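Local coordinates for BH0493 protein (Bacillus halodurans C-125, PDB 2QEE), which binds zinc and is probably a metal-dependent hydrolase of the amidohydrolase superfamily, at residues F329-P333 with E334-E338. Residues are numbered along the deposited sequence; the frame is centred on the assembly and turned at random.
Sequences FMNNP and EIINE
The start of helix 333-347 is built here, where the loop after strand 321-323 turns into the helix and the carbonyl of N332 meets the first turn. I336 N donates to N332 O over 2.8 Å at a nearly straight 175°, the i to i+4 bond that opens the helix; I335 N reaches the same oxygen only weakly, its angle falling to 125°. N337 N to P333 O, 3.0 Å, continues the pattern. N332 is the N-cap residue, but its side chain does not cap the helix: ND2 is hydrogen-bonded to F329 O, which lies in its amide plane, while the donor stands above the carbonyl plane. E334 N is hydrogen-bonded instead to OE1 of E345 of a neighbouring subunit, so the contact sits at a subunit interface.

Side-chain contacts join the loop to the first turn. I335 CG2, anti to the backbone N, reaches M330 SD at 3.7 Å, an apolar pair, and M330 O at 3.5 Å. That sulfur is brought over by bends at chi2 (-69°) and chi3 in the M330 chain. I336 CG1 comes to 3.3 Å from N332 O, and its CD1 meets N331 OD1 at 3.4 Å, an oxygen that also takes a weak hydrogen bond from Q354. Replacing I336 with an alanine would probably open a gap beside N331 OD1 and N332 O and leave I374 of helix 363-388 without part of its packing.

N331 centres an inverse gamma turn, consistent with the weak bond from N332 N to M330 O. E334 is a metal-binding residue of this protein; here its side chain stays about 4 Å from a bound magnesium ion, too far for direct coordination. This is typical of a helix N-terminus with proline at N1, the first position after the N-cap, where the missing N-H costs no helical hydrogen bond.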
# COMPACT_ATOMS: atom_id res chain seq x y z
N PHE C 329 -14.44 0.44 -3.67
CA PHE C 329 -13.66 0.50 -2.39
C PHE C 329 -12.32 1.27 -2.54
O PHE C 329 -11.68 1.62 -1.56
CB PHE C 329 -13.41 -0.89 -1.83
CG PHE C 329 -14.67 -1.66 -1.62
CD1 PHE C 329 -15.70 -1.15 -0.87
CD2 PHE C 329 -14.81 -2.93 -2.21
CE1 PHE C 329 -16.86 -1.89 -0.70
CE2 PHE C 329 -15.95 -3.66 -2.05
CZ PHE C 329 -16.96 -3.17 -1.32
N MET C 330 -11.98 1.58 -3.80
CA MET C 330 -10.86 2.46 -4.14
C MET C 330 -11.30 3.94 -4.19
O MET C 330 -10.46 4.84 -4.28
CB MET C 330 -10.22 2.13 -5.51
CG MET C 330 -9.72 0.66 -5.72
SD MET C 330 -8.27 0.29 -4.70
CE MET C 330 -9.07 -0.21 -3.18
N ASN C 331 -12.61 4.19 -4.12
CA ASN C 331 -13.08 5.49 -4.40
C ASN C 331 -13.16 6.33 -3.14
O ASN C 331 -14.18 6.90 -2.83
CB ASN C 331 -14.42 5.41 -5.19
CG ASN C 331 -14.78 6.71 -5.89
OD1 ASN C 331 -14.01 7.62 -5.97
ND2 ASN C 331 -16.03 6.79 -6.38
N ASN C 332 -12.02 6.45 -2.42
CA ASN C 332 -11.95 7.16 -1.16
C ASN C 332 -10.70 8.03 -1.26
O ASN C 332 -9.70 7.56 -1.87
CB ASN C 332 -11.77 6.09 -0.06
CG ASN C 332 -13.05 5.26 0.12
OD1 ASN C 332 -14.05 5.81 0.56
ND2 ASN C 332 -13.03 3.94 -0.27
N PRO C 333 -10.74 9.26 -0.72
CA PRO C 333 -9.61 10.25 -0.87
C PRO C 333 -8.19 9.66 -0.67
O PRO C 333 -7.29 9.93 -1.45
CB PRO C 333 -9.95 11.31 0.19
CG PRO C 333 -11.49 11.40 0.00
CD PRO C 333 -11.88 9.90 -0.03
N GLU C 334 -7.97 8.87 0.36
CA GLU C 334 -6.59 8.37 0.63
C GLU C 334 -6.12 7.48 -0.54
O GLU C 334 -4.98 7.56 -1.00
CB GLU C 334 -6.61 7.57 1.96
CG GLU C 334 -5.29 6.83 2.25
CD GLU C 334 -4.17 7.80 2.66
OE1 GLU C 334 -4.42 9.03 2.79
OE2 GLU C 334 -3.04 7.29 2.85
N ILE C 335 -7.05 6.70 -1.09
CA ILE C 335 -6.72 5.78 -2.17
C ILE C 335 -6.71 6.50 -3.51
O ILE C 335 -5.80 6.27 -4.31
CB ILE C 335 -7.67 4.52 -2.15
CG1 ILE C 335 -7.61 3.77 -0.77
CG2 ILE C 335 -7.35 3.61 -3.39
CD1 ILE C 335 -6.24 3.20 -0.38
N ILE C 336 -7.71 7.33 -3.77
CA ILE C 336 -7.71 8.15 -5.02
C ILE C 336 -6.36 8.92 -5.15
O ILE C 336 -5.73 8.92 -6.22
CB ILE C 336 -8.88 9.13 -5.06
CG1 ILE C 336 -10.24 8.35 -5.02
CG2 ILE C 336 -8.69 10.09 -6.26
CD1 ILE C 336 -11.43 9.36 -4.71
N ASN C 337 -5.92 9.51 -4.05
CA ASN C 337 -4.69 10.29 -4.10
C ASN C 337 -3.48 9.37 -4.44
O ASN C 337 -2.66 9.65 -5.35
CB ASN C 337 -4.46 10.94 -2.73
CG ASN C 337 -3.19 11.77 -2.74
OD1 ASN C 337 -3.09 12.72 -3.53
ND2 ASN C 337 -2.24 11.39 -1.92
N GLU C 338 -3.29 8.27 -3.69
CA GLU C 338 -2.13 7.42 -3.99
C GLU C 338 -2.19 6.84 -5.40
O GLU C 338 -1.15 6.83 -6.09
CB GLU C 338 -1.90 6.34 -2.93
CG GLU C 338 -2.93 5.17 -2.96
CD GLU C 338 -2.59 4.08 -1.88
OE1 GLU C 338 -2.94 2.89 -2.09
OE2 GLU C 338 -2.00 4.41 -0.82